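Local coordinates for protein thiol transferase (Phanerochaete chrysosporium, PDB 4F0B) that binds oxidized glutathione disulfide and, as a Ure2p-type glutathione transferase, probably catalyses thiol transfer reactions that depend on glutathione, at residues A73-E77 with Y90-F95; T84-L89 with I178-K182. One frame throughout, in Å; residues are numbered along the deposited sequence. Where two conformers were deposited one is given.

Both contacts use helix 84-95, one toward each end. Interaction 2 uses residues 84-89 against helix 178-187, and interaction 1 uses residues 90-95 against strand 73-76 of the four-stranded sheet. Along the chain the order is 73-77, 84-89, 90-95, 178-182, so the segments of the two contacts alternate. Their centres lie about 11 Å apart, and I87 of helix 84-95 bridges them by packing on A73 and I74. Interaction 1 stays within the N-terminal thioredoxin-like part, whereas interaction 2 joins it to the helical C-terminal part beside bound glutathione disulfide. Both also touch the second subunit.

Interaction 1: residues A73-E77 with Y90-F95; sequences AITHE and YLAQHF
The hydroxyl of Y90 is held by one partner from each subunit: within the chain Y90 OH pairs with H76 ND1 at 2.7 Å, nearly straight at 168°, and it also hydrogen-bonds K110 NZ of the second subunit. The oxygen lies in the plane of the imidazole, at its edge, and the two rings meet at their margins and do not stack. H76 reaches this position because its CG stands anti to the backbone N (chi1 172°), which carries the imidazole out from the strand toward the helix. F95 then closes over one face of H76: F95 CZ comes to 3.5 Å from H76 NE2, an edge-to-face pair. In the conformer given, H94 completes the aromatic cluster, receiving the edge of H76 toward its face in an offset edge-to-face pair; in that same conformer H94 ND1 donates to Y90 O at 2.9 Å, and Y90 O lies close to the H94 ring plane. That carbonyl also accepts H94 N, from the opposite face of its plane. Deeper in, I74 CD1 touches L91 CD2 at 3.8 Å and Y90 CD2 at 4.0 Å, while L91 also packs on helix 20-33. With strand and helix axes 11.4 Å apart and only 25° from parallel, this is the packing of a helix on the sheet in the thioredoxin-like domain of the glutathione transferase fold.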
ATOM      1  N   ALA A  73       6.545  -0.475  13.578  1.00  6.14           N
ATOM      2  CA  ALA A  73       7.683  -1.174  13.009  1.00  5.93           C
ATOM      3  C   ALA A  73       8.009  -2.312  13.941  1.00  6.42           C
ATOM      4  O   ALA A  73       7.683  -2.282  15.132  1.00  8.28           O
ATOM      5  CB  ALA A  73       8.906  -0.243  12.840  1.00  7.00           C
ATOM      6  N   ILE A  74       8.702  -3.325  13.421  1.00  6.47           N
ATOM      7  CA  ILE A  74       9.247  -4.357  14.281  1.00  7.17           C
ATOM      8  C   ILE A  74      10.709  -4.587  14.036  1.00  7.61           C
ATOM      9  O   ILE A  74      11.250  -4.210  12.999  1.00  8.47           O
ATOM     10  CB  ILE A  74       8.553  -5.712  14.120  1.00  8.57           C
ATOM     11  CG1 ILE A  74       8.721  -6.260  12.686  1.00  8.04           C
ATOM     12  CG2 ILE A  74       7.077  -5.632  14.532  1.00  9.12           C
ATOM     13  CD1 ILE A  74       8.345  -7.755  12.547  1.00  9.77           C
ATOM     14  N   THR A  75      11.374  -5.172  15.030  1.00  8.39           N
ATOM     15  CA  THR A  75      12.630  -5.877  14.747  1.00  9.00           C
ATOM     16  C   THR A  75      12.456  -7.322  15.097  1.00 11.10           C
ATOM     17  O   THR A  75      11.770  -7.663  16.050  1.00 11.09           O
ATOM     18  CB  THR A  75      13.830  -5.281  15.474  1.00  9.68           C
ATOM     19  OG1 THR A  75      13.601  -5.303  16.893  1.00 11.23           O
ATOM     20  CG2 THR A  75      14.071  -3.851  14.991  1.00 10.07           C
ATOM     21  N   HIS A  76      13.074  -8.186  14.309  1.00 11.57           N
ATOM     22  CA  HIS A  76      13.047  -9.611  14.573  1.00 12.05           C
ATOM     23  C   HIS A  76      14.457 -10.095  14.507  1.00 13.15           C
ATOM     24  O   HIS A  76      15.075 -10.120  13.439  1.00 13.05           O
ATOM     25  CB  HIS A  76      12.184 -10.340  13.562  1.00 10.02           C
ATOM     26  CG  HIS A  76      12.279 -11.827  13.665  1.00 11.86           C
ATOM     27  ND1 HIS A  76      12.366 -12.633  12.554  1.00 11.20           N
ATOM     28  CD2 HIS A  76      12.363 -12.651  14.744  1.00 16.10           C
ATOM     29  CE1 HIS A  76      12.499 -13.895  12.942  1.00 12.82           C
ATOM     30  NE2 HIS A  76      12.506 -13.929  14.262  1.00 17.13           N
ATOM     31  N   GLU A  77      14.946 -10.470  15.685  1.00 14.82           N
ATOM     32  CA  GLU A  77      16.340 -10.791  15.887  1.00 19.40           C
ATOM     33  C   GLU A  77      17.202  -9.745  15.230  1.00 18.57           C
ATOM     34  O   GLU A  77      18.155 -10.061  14.542  1.00 17.93           O
ATOM     35  CB  GLU A  77      16.651 -12.208  15.394  1.00 20.04           C
ATOM     36  CG  GLU A  77      15.900 -13.256  16.223  1.00 25.30           C
ATOM     37  CD  GLU A  77      16.337 -14.690  15.961  1.00 37.02           C
ATOM     38  OE1 GLU A  77      17.394 -14.896  15.332  1.00 42.67           O
ATOM     39  OE2 GLU A  77      15.616 -15.616  16.382  1.00 39.19           O
ATOM     40  N   TYR A  90       5.615 -10.322   6.731  1.00  6.59           N
ATOM     41  CA  TYR A  90       6.843 -10.872   7.300  1.00  7.45           C
ATOM     42  C   TYR A  90       6.562 -11.843   8.444  1.00  6.92           C
ATOM     43  O   TYR A  90       7.123 -12.932   8.512  1.00  8.41           O
ATOM     44  CB  TYR A  90       7.703  -9.738   7.860  1.00  7.00           C
ATOM     45  CG  TYR A  90       9.005 -10.234   8.443  1.00  7.12           C
ATOM     46  CD1 TYR A  90      10.132 -10.409   7.628  1.00  8.25           C
ATOM     47  CD2 TYR A  90       9.116 -10.567   9.800  1.00  9.42           C
ATOM     48  CE1 TYR A  90      11.334 -10.898   8.165  1.00 11.86           C
ATOM     49  CE2 TYR A  90      10.307 -11.054  10.336  1.00  9.15           C
ATOM     50  CZ  TYR A  90      11.413 -11.225   9.514  1.00 10.48           C
ATOM     51  OH  TYR A  90      12.607 -11.702  10.056  1.00 11.98           O
ATOM     52  N   LEU A  91       5.703 -11.415   9.367  1.00  6.68           N
ATOM     53  CA  LEU A  91       5.411 -12.254  10.520  1.00  7.34           C
ATOM     54  C   LEU A  91       4.708 -13.525  10.078  1.00  7.94           C
ATOM     55  O   LEU A  91       4.995 -14.617  10.611  1.00  9.25           O
ATOM     56  CB  LEU A  91       4.560 -11.491  11.538  1.00  9.95           C
ATOM     57  CG  LEU A  91       5.272 -10.361  12.295  1.00  8.99           C
ATOM     58  CD1 LEU A  91       4.270  -9.577  13.125  1.00 11.64           C
ATOM     59  CD2 LEU A  91       6.370 -10.931  13.203  1.00 11.02           C
ATOM     60  N   ALA A  92       3.805 -13.408   9.117  1.00  7.76           N
ATOM     61  CA  ALA A  92       3.172 -14.615   8.589  1.00  8.73           C
ATOM     62  C   ALA A  92       4.197 -15.558   7.972  1.00  9.45           C
ATOM     63  O   ALA A  92       4.172 -16.763   8.246  1.00 10.14           O
ATOM     64  CB  ALA A  92       2.076 -14.257   7.587  1.00  9.16           C
ATOM     65  N   GLN A  93       5.108 -15.032   7.162  1.00  8.49           N
ATOM     66  CA  GLN A  93       6.059 -15.895   6.477  1.00 11.34           C
ATOM     67  C   GLN A  93       6.961 -16.627   7.471  1.00 11.27           C
ATOM     68  O   GLN A  93       7.300 -17.788   7.274  1.00 14.76           O
ATOM     69  CB  GLN A  93       6.899 -15.084   5.469  1.00 13.58           C
ATOM     70  CG  GLN A  93       8.047 -15.913   4.822  1.00 24.19           C
ATOM     71  CD  GLN A  93       8.847 -15.131   3.761  1.00 32.66           C
ATOM     72  OE1 GLN A  93       8.764 -13.911   3.689  1.00 37.29           O
ATOM     73  NE2 GLN A  93       9.599 -15.846   2.925  1.00 33.87           N
ATOM     74  N   HIS A  94       7.311 -15.932   8.543  0.59  9.45           N
ATOM     75  CA  HIS A  94       8.268 -16.436   9.516  0.59  9.93           C
ATOM     76  C   HIS A  94       7.665 -17.277  10.643  0.59 10.79           C
ATOM     77  O   HIS A  94       8.346 -18.147  11.194  0.59 15.67           O
ATOM     78  CB  HIS A  94       9.092 -15.272  10.043  0.59 11.78           C
ATOM     79  CG  HIS A  94      10.109 -14.802   9.058  0.59 10.64           C
ATOM     80  ND1 HIS A  94       9.795 -13.990   7.980  0.59  9.49           N
ATOM     81  CD2 HIS A  94      11.422 -15.108   8.938  0.59 10.67           C
ATOM     82  CE1 HIS A  94      10.886 -13.803   7.255  0.59 11.67           C
ATOM     83  NE2 HIS A  94      11.889 -14.455   7.825  0.59 12.13           N
ATOM     84  N   PHE A  95       6.390 -17.060  10.950  1.00 10.82           N
ATOM     85  CA  PHE A  95       5.753 -17.714  12.101  1.00 12.53           C
ATOM     86  C   PHE A  95       4.446 -18.443  11.839  1.00 16.96           C
ATOM     87  O   PHE A  95       4.016 -19.221  12.681  1.00 20.09           O
ATOM     88  CB  PHE A  95       5.545 -16.688  13.241  1.00 12.73           C
ATOM     89  CG  PHE A  95       6.825 -16.092  13.760  1.00 14.08           C
ATOM     90  CD1 PHE A  95       7.633 -16.807  14.638  1.00 14.45           C
ATOM     91  CD2 PHE A  95       7.231 -14.821  13.350  1.00 16.32           C
ATOM     92  CE1 PHE A  95       8.813 -16.252  15.113  1.00 18.04           C
ATOM     93  CE2 PHE A  95       8.417 -14.278  13.826  1.00 16.39           C
ATOM     94  CZ  PHE A  95       9.198 -14.993  14.702  1.00 18.59           C
TER

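Interaction 2: residues T84-L89 with I178-K182; sequences TSAILL and IADIK. With GDS (oxidized glutathione disulfide), chain C.
T84 OG1 joins K182 to the ligand: K182 NZ donates to T84 OG1 at 2.8 Å, and T84 OG1 in turn donates to GDS OE1 at 2.6 Å. The same carboxylate takes T84 N through its other oxygen, GDS OE2, at 2.8 Å and 169°. K182 NZ stays 3.9 Å from GDS OE1, so its link to the carboxylate runs through the threonine, although its charge would probably still help to stabilise the anion. A bend at chi2 (64°) turns the lysine chain, whose CD passes S85 OG at 3.5 Å; that hydroxyl is itself bonded to H123. All seven touching residues are buried, so the contrast is between close and looser apolar packing rather than with a solvent side. L89 CD2 meets I178 CD1 at 3.7 Å, and L88 CD1 lies 3.8 Å from K182 CB; L88 CD2 approaches I181 CG2 only to 4.3 Å, the slacker flank. The helix axes, at 149°, run roughly antiparallel. This is the interface between the thioredoxin-like and helical domains of a glutathione transferase, at the part of the glutathione (G) site that holds the alpha-carboxylate of a gamma-glutamyl unit.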
ATOM      1  N   THR A  84       2.797  -1.315   8.095  1.00  4.92           N
ATOM      2  CA  THR A  84       1.830  -2.303   8.617  1.00  4.84           C
ATOM      3  C   THR A  84       1.753  -3.584   7.781  1.00  3.47           C
ATOM      4  O   THR A  84       2.012  -4.678   8.306  1.00  4.61           O
ATOM      5  CB  THR A  84       0.384  -1.719   8.676  1.00  5.33           C
ATOM      6  OG1 THR A  84       0.070  -1.116   7.413  1.00  3.99           O
ATOM      7  CG2 THR A  84       0.261  -0.713   9.807  1.00  5.54           C
ATOM      8  N   SER A  85       1.364  -3.465   6.511  1.00  3.74           N
ATOM      9  CA  SER A  85       1.080  -4.643   5.690  1.00  4.50           C
ATOM     10  C   SER A  85       2.304  -5.488   5.463  1.00  3.94           C
ATOM     11  O   SER A  85       2.224  -6.745   5.465  1.00  5.15           O
ATOM     12  CB  SER A  85       0.486  -4.204   4.362  1.00  5.19           C
ATOM     13  OG  SER A  85      -0.703  -3.457   4.633  1.00  4.91           O
ATOM     14  N   ALA A  86       3.483  -4.839   5.338  1.00  3.86           N
ATOM     15  CA  ALA A  86       4.744  -5.571   5.149  1.00  4.70           C
ATOM     16  C   ALA A  86       5.101  -6.338   6.433  1.00  5.32           C
ATOM     17  O   ALA A  86       5.651  -7.460   6.386  1.00  5.81           O
ATOM     18  CB  ALA A  86       5.893  -4.605   4.760  1.00  5.28           C
ATOM     19  N   ILE A  87       4.807  -5.741   7.589  1.00  4.43           N
ATOM     20  CA  ILE A  87       5.026  -6.401   8.888  1.00  6.06           C
ATOM     21  C   ILE A  87       4.135  -7.653   9.007  1.00  4.81           C
ATOM     22  O   ILE A  87       4.613  -8.730   9.404  1.00  5.74           O
ATOM     23  CB  ILE A  87       4.732  -5.445  10.034  1.00  6.32           C
ATOM     24  CG1 ILE A  87       5.743  -4.275  10.018  1.00  7.44           C
ATOM     25  CG2 ILE A  87       4.792  -6.198  11.377  1.00  6.08           C
ATOM     26  CD1 ILE A  87       5.324  -3.074  10.868  1.00  7.19           C
ATOM     27  N   LEU A  88       2.860  -7.501   8.605  1.00  5.99           N
ATOM     28  CA  LEU A  88       1.956  -8.659   8.650  1.00  5.35           C
ATOM     29  C   LEU A  88       2.483  -9.785   7.766  1.00  5.30           C
ATOM     30  O   LEU A  88       2.496 -10.954   8.160  1.00  6.88           O
ATOM     31  CB  LEU A  88       0.545  -8.233   8.210  1.00  5.24           C
ATOM     32  CG  LEU A  88      -0.136  -7.225   9.134  1.00  5.51           C
ATOM     33  CD1 LEU A  88      -1.491  -6.803   8.549  1.00  5.95           C
ATOM     34  CD2 LEU A  88      -0.426  -7.791  10.521  1.00  8.53           C
ATOM     35  N   LEU A  89       2.891  -9.441   6.550  1.00  5.50           N
ATOM     36  CA  LEU A  89       3.430 -10.451   5.624  1.00  5.92           C
ATOM     37  C   LEU A  89       4.707 -11.114   6.168  1.00  5.92           C
ATOM     38  O   LEU A  89       4.863 -12.324   6.069  1.00  7.88           O
ATOM     39  CB  LEU A  89       3.695  -9.817   4.254  1.00  5.08           C
ATOM     40  CG  LEU A  89       2.382  -9.518   3.504  1.00  4.26           C
ATOM     41  CD1 LEU A  89       2.669  -8.481   2.444  1.00  6.19           C
ATOM     42  CD2 LEU A  89       1.885 -10.774   2.846  1.00  6.73           C
ATOM     43  N   ILE A 178      -4.604 -12.180   7.462  1.00  5.70           N
ATOM     44  CA  ILE A 178      -3.931 -10.882   7.521  1.00  5.76           C
ATOM     45  C   ILE A 178      -4.600  -9.781   6.704  1.00  6.32           C
ATOM     46  O   ILE A 178      -4.486  -8.609   7.090  1.00  6.18           O
ATOM     47  CB  ILE A 178      -2.432 -10.960   7.204  1.00  5.94           C
ATOM     48  CG1 ILE A 178      -2.168 -11.559   5.815  1.00  5.99           C
ATOM     49  CG2 ILE A 178      -1.714 -11.769   8.311  1.00  7.40           C
ATOM     50  CD1 ILE A 178      -0.665 -11.513   5.414  1.00  7.84           C
ATOM     51  N   ALA A 179      -5.325 -10.108   5.626  1.00  5.86           N
ATOM     52  CA  ALA A 179      -6.070  -9.063   4.942  1.00  5.92           C
ATOM     53  C   ALA A 179      -7.191  -8.489   5.797  1.00  6.93           C
ATOM     54  O   ALA A 179      -7.408  -7.264   5.792  1.00  7.51           O
ATOM     55  CB  ALA A 179      -6.627  -9.550   3.633  1.00  8.64           C
ATOM     56  N   ASP A 180      -7.898  -9.341   6.534  1.00  5.96           N
ATOM     57  CA  ASP A 180      -8.897  -8.849   7.469  1.00  6.22           C
ATOM     58  C   ASP A 180      -8.273  -8.024   8.573  1.00  4.87           C
ATOM     59  O   ASP A 180      -8.796  -6.976   8.908  1.00  5.92           O
ATOM     60  CB  ASP A 180      -9.648 -10.015   8.104  1.00  5.45           C
ATOM     61  CG  ASP A 180     -10.256 -10.933   7.070  1.00  6.38           C
ATOM     62  OD1 ASP A 180     -11.327 -10.608   6.496  1.00  5.95           O
ATOM     63  OD2 ASP A 180      -9.614 -11.978   6.817  1.00  7.77           O
ATOM     64  N   ILE A 181      -7.177  -8.524   9.134  1.00  4.74           N
ATOM     65  CA  ILE A 181      -6.526  -7.845  10.245  1.00  5.07           C
ATOM     66  C   ILE A 181      -6.112  -6.421   9.863  1.00  4.86           C
ATOM     67  O   ILE A 181      -6.362  -5.468  10.611  1.00  6.31           O
ATOM     68  CB  ILE A 181      -5.353  -8.691  10.800  1.00  5.45           C
ATOM     69  CG1 ILE A 181      -5.883  -9.978  11.464  1.00  6.61           C
ATOM     70  CG2 ILE A 181      -4.502  -7.878  11.798  1.00  7.56           C
ATOM     71  CD1 ILE A 181      -4.789 -11.041  11.711  1.00  7.74           C
ATOM     72  N   LYS A 182      -5.504  -6.270   8.692  1.00  5.34           N
ATOM     73  CA  LYS A 182      -5.075  -4.954   8.233  1.00  4.68           C
ATOM     74  C   LYS A 182      -6.218  -3.958   8.165  1.00  5.16           C
ATOM     75  O   LYS A 182      -6.120  -2.821   8.685  1.00  5.43           O
ATOM     76  CB  LYS A 182      -4.405  -5.059   6.864  1.00  3.91           C
ATOM     77  CG  LYS A 182      -4.172  -3.687   6.190  1.00  3.71           C
ATOM     78  CD  LYS A 182      -3.200  -2.789   6.945  1.00  3.42           C
ATOM     79  CE  LYS A 182      -3.287  -1.343   6.388  1.00  4.68           C
ATOM     80  NZ  LYS A 182      -2.603  -0.370   7.292  1.00  4.21           N
TER
HETATM   81  N1  GDS C 301       1.726   3.420   5.661  1.00  4.51           N
HETATM   82  CA1 GDS C 301       2.143   3.343   7.097  1.00  4.07           C
HETATM   83  C1  GDS C 301       1.807   1.918   7.614  1.00  5.94           C
HETATM   84  OE1 GDS C 301       0.866   1.295   7.076  1.00  5.35           O
HETATM   85  OE2 GDS C 301       2.513   1.464   8.534  1.00  4.67           O
HETATM   86  CB1 GDS C 301       1.341   4.366   7.916  1.00  5.15           C
HETATM   87  CG1 GDS C 301       1.802   4.422   9.384  1.00  4.20           C
HETATM   88  CD1 GDS C 301       1.208   5.654  10.053  1.00  4.94           C
HETATM   89  O1  GDS C 301       0.448   6.451   9.519  1.00  6.10           O
HETATM   90  N2  GDS C 301       1.651   5.871  11.337  1.00  5.34           N
HETATM   91  CA2 GDS C 301       1.186   6.996  12.158  1.00  5.37           C
HETATM   92  C2  GDS C 301       2.383   7.729  12.722  1.00  6.20           C
HETATM   93  O2  GDS C 301       3.381   7.110  13.175  1.00  6.31           O
HETATM   94  CB2 GDS C 301       0.327   6.557  13.341  1.00  6.38           C
HETATM   95  SG2 GDS C 301      -1.099   5.558  12.909  1.00  9.56           S
HETATM   96  N3  GDS C 301       2.270   9.070  12.713  1.00  7.00           N
HETATM   97  CA3 GDS C 301       3.353   9.886  13.270  1.00  6.59           C
HETATM   98  C3  GDS C 301       3.788  10.971  12.354  1.00 10.99           C
HETATM   99  OE3 GDS C 301       4.736  11.675  12.756  1.00 11.33           O
HETATM  100  OE4 GDS C 301       3.211  11.106  11.241  1.00 11.02           O
HETATM  101  N4  GDS C 301      -2.096   7.146   8.349  1.00  6.08           N
HETATM  102  CA4 GDS C 301      -2.406   6.999   6.937  1.00  6.88           C
HETATM  103  C4  GDS C 301      -2.214   5.546   6.390  1.00  5.76           C
HETATM  104  OE5 GDS C 301      -2.261   4.575   7.173  1.00  6.28           O
HETATM  105  OE6 GDS C 301      -2.024   5.463   5.164  1.00  5.73           O
HETATM  106  C5  GDS C 301      -2.772   8.032   9.086  1.00  5.89           C
HETATM  107  O5  GDS C 301      -3.678   8.752   8.604  1.00  6.57           O
HETATM  108  CA5 GDS C 301      -2.380   8.150  10.549  1.00  6.19           C
HETATM  109  N5  GDS C 301      -2.437   9.571  10.968  1.00  5.71           N
HETATM  110  CB5 GDS C 301      -3.367   7.254  11.332  1.00  7.42           C
HETATM  111  SG5 GDS C 301      -2.867   7.094  13.042  1.00 11.65           S
HETATM  112  CA6 GDS C 301       0.343  12.666  10.271  1.00 13.37           C
HETATM  113  C6  GDS C 301      -0.570  13.472   9.324  1.00 19.11           C
HETATM  114  OE7 GDS C 301      -1.267  12.844   8.497  1.00 16.95           O
HETATM  115  OE8 GDS C 301      -0.507  14.725   9.409  1.00 17.32           O
HETATM  116  N6  GDS C 301       1.617  13.375  10.373  1.00 12.98           N
HETATM  117  CB6 GDS C 301      -0.311  12.535  11.683  1.00 10.53           C
HETATM  118  CG6 GDS C 301      -1.607  11.677  11.778  1.00 12.01           C
HETATM  119  CD6 GDS C 301      -1.333  10.243  11.428  1.00  7.97           C
HETATM  120  O6  GDS C 301      -0.245   9.692  11.492  1.00  8.37           O